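Local coordinates for SusD superfamily protein (Bacteroides vulgatus ATCC 8482, PDB 3JQ0) that probably binds glycans or related nutrients at the outer membrane, as an alpha-helical member of the SusD family, at residues 13-16 against 17-21; 20-23 against 24-27; 106-109 against 110-113. One frame throughout, in Å; residues are numbered along the deposited sequence. Where two conformers were deposited one is given.

Interaction 1. Residues 13-16 against 17-21; sequences TAFN and TGLHA
His-20 turns its ring back onto the carbonyl of Asn-16, one turn earlier in helix 9-25, so that a side chain joins the ordinary i to i+4 bonding of an alpha-helix. Asn-16 O accepts two hydrogen bonds: from His-20 N at 3.1 Å and from His-20 ND1 at 2.9 Å. The two donors come from opposite faces of the carbonyl plane; ND1 stands well above it, while the oxygen lies in the plane of the imidazole. Having CG beside the backbone N (chi1 -74°) brings the His-20 ring back over the preceding turn, where ND1 can meet Asn-16 O. Its other nitrogen, NE2, bonds to Trp-180 N, so both ring nitrogens are engaged and the ring's rotation is fixed. The Asn-16 amide stands almost perpendicular to this ring, 88° between planes, with OD1 3.4 Å from His-20 CE1; its ND2 bonds to Glu-106 of helix 97-122.

Thr-13 O is doubly used in the same manner. Thr-17 N and Thr-17 OG1 reach it from opposite faces, OG1 donating at 2.8 Å, while Thr-13 OG1 is hydrogen-bonded to Tyr-103 OH. Gly-18 N to Ala-14 O and Leu-19 N to Phe-15 O are ordinary i to i+4 bonds. Turned toward helix 75-91, Phe-15 and Leu-19 form the apolar side, where Phe-15 CE1 meets the methyl Leu-19 CD2 at 3.9 Å.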
# COMPACT_ATOMS: atom_id res chain seq x y z
N THR A 13 27.12 -6.80 0.11
CA THR A 13 26.34 -6.03 -0.85
C THR A 13 25.35 -6.96 -1.57
O THR A 13 24.16 -6.64 -1.70
CB THR A 13 27.24 -5.33 -1.85
OG1 THR A 13 28.08 -4.41 -1.15
CG2 THR A 13 26.42 -4.62 -2.92
N ALA A 14 25.84 -8.11 -2.04
CA ALA A 14 25.02 -9.04 -2.79
C ALA A 14 23.91 -9.59 -1.89
O ALA A 14 22.78 -9.76 -2.33
CB ALA A 14 25.89 -10.19 -3.33
N PHE A 15 24.23 -9.95 -0.66
CA PHE A 15 23.20 -10.53 0.22
C PHE A 15 22.10 -9.50 0.54
O PHE A 15 20.92 -9.82 0.50
CB PHE A 15 23.83 -11.10 1.50
CG PHE A 15 22.97 -12.11 2.19
CD1 PHE A 15 22.01 -11.76 3.11
CD2 PHE A 15 23.09 -13.45 1.85
CE1 PHE A 15 21.25 -12.68 3.71
CE2 PHE A 15 22.35 -14.40 2.47
CZ PHE A 15 21.41 -14.01 3.43
N ASN A 16 22.53 -8.27 0.81
CA ASN A 16 21.58 -7.19 1.06
C ASN A 16 20.67 -6.95 -0.14
O ASN A 16 19.46 -6.73 -0.03
CB ASN A 16 22.33 -5.90 1.44
CG ASN A 16 21.40 -4.81 1.90
OD1 ASN A 16 20.51 -5.05 2.74
ND2 ASN A 16 21.62 -3.59 1.40
N THR A 17 21.28 -6.98 -1.33
CA THR A 17 20.54 -6.81 -2.56
C THR A 17 19.51 -7.95 -2.68
O THR A 17 18.34 -7.74 -3.04
CB THR A 17 21.51 -6.74 -3.76
OG1 THR A 17 22.34 -5.60 -3.56
CG2 THR A 17 20.76 -6.61 -5.08
N GLY A 18 19.93 -9.17 -2.34
CA GLY A 18 19.04 -10.30 -2.34
C GLY A 18 17.88 -10.16 -1.35
O GLY A 18 16.73 -10.57 -1.69
N LEU A 19 18.13 -9.62 -0.17
CA LEU A 19 17.03 -9.39 0.81
C LEU A 19 15.99 -8.47 0.19
O LEU A 19 14.78 -8.68 0.32
CB LEU A 19 17.54 -8.78 2.09
CG LEU A 19 18.46 -9.67 2.90
CD1 LEU A 19 18.90 -8.90 4.17
CD2 LEU A 19 17.81 -11.00 3.25
N HIS A 20 16.45 -7.40 -0.42
CA HIS A 20 15.55 -6.45 -1.06
C HIS A 20 14.78 -7.08 -2.23
O HIS A 20 13.59 -6.80 -2.43
CB HIS A 20 16.29 -5.17 -1.44
CG HIS A 20 16.63 -4.29 -0.26
ND1 HIS A 20 17.70 -4.52 0.60
CD2 HIS A 20 16.02 -3.16 0.18
CE1 HIS A 20 17.71 -3.53 1.49
NE2 HIS A 20 16.68 -2.71 1.30
N ALA A 21 15.42 -7.97 -2.97
CA ALA A 21 14.73 -8.72 -4.03
C ALA A 21 13.69 -9.65 -3.46
O ALA A 21 12.59 -9.78 -4.02
CB ALA A 21 15.76 -9.47 -4.91

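Interaction 2. Residues 20-23 against 24-27; sequences HALL and REKS
Arg-24 and Ala-21 are joined through a water that donates a hydrogen bond to Ala-21 O and accepts one from Arg-24 NE, each bond 2.8 Å long. The water lies in the guanidinium plane, at its edge. Arg-24 runs out extended and then bends at chi3 (68°), which swings the head back along the helix until NH2 stands 3.9 Å from Ala-21 CB. NH1 is held by the carbonyl of His-248, so the head is tied on two sides.

A second water sits beside Leu-22 O, 2.8 Å away, near Glu-25 OE1 as well, and accepts from Lys-26 NZ at 2.8 Å. That ammonium group also makes a salt bridge with Asp-74, and the lysine chain bends at chi2 to bring it round.

The backbone changes pattern here. Arg-24 N and Glu-25 N still reach back four residues, to His-20 O and Ala-21 O, with a weak extra bond from Glu-25 N to Leu-22 O. Lys-26 N instead bonds to Leu-23 O, three residues back, from well above the carbonyl plane. Arg-24 O accepts from both Ser-27 N and Ser-27 OG, the hydroxyl lying in the carbonyl plane on a lone pair at 2.8 Å.

Leu-22 and Glu-25 run side by side, and Leu-22 CD2 lies 3.5 Å from the same Glu-25 OE1 that neighbours the second water. Leu-22 packs on helix 75-91, and Leu-23 on helix 97-122 and Phe-245. The arrangement is that of a helix C-terminus, where i to i+3 bonding replaces i to i+4 as helix 9-25 gives way to the turn leading into helix 27-34.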
# COMPACT_ATOMS: atom_id res chain seq x y z
N HIS A 20 16.45 -7.40 -0.42
CA HIS A 20 15.55 -6.45 -1.06
C HIS A 20 14.78 -7.08 -2.23
O HIS A 20 13.59 -6.80 -2.43
CB HIS A 20 16.29 -5.17 -1.44
CG HIS A 20 16.63 -4.29 -0.26
ND1 HIS A 20 17.70 -4.52 0.60
CD2 HIS A 20 16.02 -3.16 0.18
CE1 HIS A 20 17.71 -3.53 1.49
NE2 HIS A 20 16.68 -2.71 1.30
N ALA A 21 15.42 -7.97 -2.97
CA ALA A 21 14.73 -8.72 -4.03
C ALA A 21 13.69 -9.65 -3.46
O ALA A 21 12.59 -9.78 -4.02
CB ALA A 21 15.76 -9.47 -4.91
N LEU A 22 13.96 -10.29 -2.31
CA LEU A 22 12.95 -11.10 -1.65
C LEU A 22 11.74 -10.28 -1.23
O LEU A 22 10.59 -10.70 -1.39
CB LEU A 22 13.52 -11.84 -0.47
CG LEU A 22 14.54 -12.97 -0.75
CD1 LEU A 22 15.16 -13.45 0.56
CD2 LEU A 22 13.86 -14.13 -1.53
N LEU A 23 11.99 -9.09 -0.73
CA LEU A 23 10.89 -8.22 -0.33
C LEU A 23 10.07 -7.84 -1.55
O LEU A 23 8.84 -7.82 -1.51
CB LEU A 23 11.45 -6.98 0.34
CG LEU A 23 10.64 -6.24 1.27
CD1 LEU A 23 10.30 -7.13 2.44
CD2 LEU A 23 11.48 -5.05 1.79
N ARG A 24 10.75 -7.53 -2.67
CA ARG A 24 10.07 -7.18 -3.89
C ARG A 24 9.11 -8.28 -4.38
O ARG A 24 8.00 -8.02 -4.86
CB ARG A 24 11.08 -6.87 -4.99
CG ARG A 24 10.48 -6.73 -6.37
CD ARG A 24 11.47 -6.19 -7.37
NE ARG A 24 12.53 -7.16 -7.61
CZ ARG A 24 13.71 -6.86 -8.12
NH1 ARG A 24 14.01 -5.65 -8.55
NH2 ARG A 24 14.60 -7.83 -8.26
N GLU A 25 9.50 -9.53 -4.19
CA GLU A 25 8.60 -10.62 -4.58
C GLU A 25 7.30 -10.60 -3.83
O GLU A 25 6.30 -11.14 -4.34
CB GLU A 25 9.25 -11.98 -4.35
CG GLU A 25 10.51 -12.24 -5.16
CD GLU A 25 10.97 -13.65 -5.00
OE1 GLU A 25 11.23 -14.10 -3.85
OE2 GLU A 25 11.01 -14.39 -6.00
N LYS A 26 7.26 -10.01 -2.65
CA LYS A 26 6.06 -9.92 -1.82
C LYS A 26 5.22 -8.66 -2.05
O LYS A 26 4.23 -8.48 -1.37
CB LYS A 26 6.41 -10.04 -0.34
CG LYS A 26 6.47 -11.55 0.08
CD LYS A 26 7.06 -12.50 -0.88
CE LYS A 26 6.94 -13.95 -0.53
NZ LYS A 26 7.82 -14.81 -1.34
N SER A 27 5.60 -7.86 -3.03
CA SER A 27 4.85 -6.63 -3.38
C SER A 27 3.38 -6.89 -3.53
O SER A 27 2.54 -6.16 -2.98
CB SER A 27 5.35 -6.14 -4.80
OG SER A 27 6.60 -5.65 -4.86
O HOH W 1 12.62 -9.81 -6.82
O HOH W 2 10.36 -13.52 -1.29

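Interaction 3. Residues 106-109 against 110-113; sequences EAYG and MRAY
Tyr-108 and Arg-111, three residues apart on helix 97-122, lie alongside each other and point the same way, with Arg-111 NH2 near the ring plane at its edge, 3.8 Å from Tyr-108 CE1. The guanidinium is steeply turned against the ring, 76° between planes, so the two groups are not stacked. Arg-111 leaves the helix extended, then bends at chi3 (73°) to bring its head alongside the tyrosine.

Met-110, a selenomethionine in this crystal, adopts two conformations. In one of them CG is set beside the backbone N (chi1 -70°) and the chain bends at chi3, returning the methyl CE to 3.5 Å from Glu-106 O; with the side chain divided between two positions, that approach is tentative. The same oxygen accepts the backbone bond from Met-110 N at 2.8 Å, so the helix itself already satisfies it.

The other backbone bonds of this turn are regular: Arg-111 N to Ala-107 O, Ala-112 N to Tyr-108 O, and Tyr-113 N to Gly-109 O at 2.9 Å.

Further out, two neighbouring helices fix the head of Arg-111. Its NH2 forms a salt bridge with Asp-159 of helix 149-167, while NH1 bonds to Asn-83 of helix 75-91; the buried charge is thus probably balanced by the aspartate. Ile-86 touches both Tyr-108 and Arg-111, and Met-110 packs among Leu-19, His-20 and Leu-23 of helix 9-25. This is a buried turn of alpha-helix, with neighbouring helices covering it on several sides, consistent with the TPR-like helical packing of the SusD family.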
# COMPACT_ATOMS: atom_id res chain seq x y z
N GLU A 106 19.02 -1.37 7.96
CA GLU A 106 18.13 -1.96 6.97
C GLU A 106 17.56 -3.30 7.39
O GLU A 106 16.34 -3.55 7.18
CB GLU A 106 18.83 -2.07 5.63
CG GLU A 106 19.27 -0.76 5.03
CD GLU A 106 19.81 -0.93 3.64
OE1 GLU A 106 20.69 -1.75 3.45
OE2 GLU A 106 19.38 -0.19 2.68
N ALA A 107 18.39 -4.18 7.94
CA ALA A 107 17.97 -5.53 8.25
C ALA A 107 16.96 -5.55 9.42
O ALA A 107 15.91 -6.19 9.34
CB ALA A 107 19.17 -6.43 8.52
N TYR A 108 17.29 -4.83 10.50
CA TYR A 108 16.34 -4.73 11.62
C TYR A 108 15.03 -4.08 11.13
O TYR A 108 13.94 -4.48 11.56
CB TYR A 108 16.97 -3.95 12.76
CG TYR A 108 17.94 -4.72 13.62
CD1 TYR A 108 17.54 -5.81 14.33
CD2 TYR A 108 19.28 -4.33 13.70
CE1 TYR A 108 18.42 -6.52 15.15
CE2 TYR A 108 20.18 -5.02 14.52
CZ TYR A 108 19.74 -6.11 15.22
OH TYR A 108 20.62 -6.79 16.04
N GLY A 109 15.12 -3.05 10.28
CA GLY A 109 13.91 -2.37 9.80
C GLY A 109 13.04 -3.30 8.96
O GLY A 109 11.82 -3.36 9.16
N MSE A 110 13.67 -4.04 8.03
CA MSE A 110 12.92 -4.98 7.20
C MSE A 110 12.29 -6.09 8.04
O MSE A 110 11.15 -6.53 7.74
CB MSE A 110 13.77 -5.56 6.09
CG MSE A 110 14.16 -4.58 4.98
SE MSE A 110 15.10 -5.42 3.51
CE MSE A 110 16.81 -5.68 4.40
N ARG A 111 12.99 -6.56 9.07
CA ARG A 111 12.41 -7.59 9.91
C ARG A 111 11.14 -7.09 10.60
O ARG A 111 10.08 -7.74 10.60
CB ARG A 111 13.42 -8.13 10.94
CG ARG A 111 12.86 -9.29 11.75
CD ARG A 111 13.91 -10.09 12.46
NE ARG A 111 14.45 -9.38 13.59
CZ ARG A 111 15.44 -9.86 14.34
NH1 ARG A 111 16.06 -10.95 13.99
NH2 ARG A 111 15.81 -9.21 15.40
N ALA A 112 11.22 -5.89 11.18
CA ALA A 112 10.07 -5.27 11.84
C ALA A 112 8.93 -5.07 10.84
O ALA A 112 7.76 -5.27 11.17
CB ALA A 112 10.49 -3.95 12.46
N TYR A 113 9.27 -4.65 9.62
CA TYR A 113 8.27 -4.38 8.59
C TYR A 113 7.45 -5.63 8.27
O TYR A 113 6.22 -5.62 8.19
CB TYR A 113 9.02 -3.87 7.33
CG TYR A 113 8.10 -3.58 6.19
CD1 TYR A 113 7.31 -2.42 6.14
CD2 TYR A 113 7.97 -4.48 5.14
CE1 TYR A 113 6.41 -2.19 5.08
CE2 TYR A 113 7.12 -4.24 4.09
CZ TYR A 113 6.32 -3.15 4.07
OH TYR A 113 5.39 -2.96 3.05

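In the fold
Interactions 1 and 2 follow one another on helix 9-25, sharing His-20 and Ala-21, with centres about 10 Å apart; interaction 2 carries that helix to its C-terminal end. Interaction 3 comes later in the chain, on helix 97-122, and its centre lies about 13 Å from each of the others. The two helices touch directly, through one polar contact and an apolar patch centred on a methionine. All three interactions lie in a helical region that is probably related to TPR proteins, as in other members of the SusD family. Interactions 1 and 3, with His-20 and Leu-23 of interaction 2, line the seam between the two helices, while Arg-24 and Lys-26 turn to other partners.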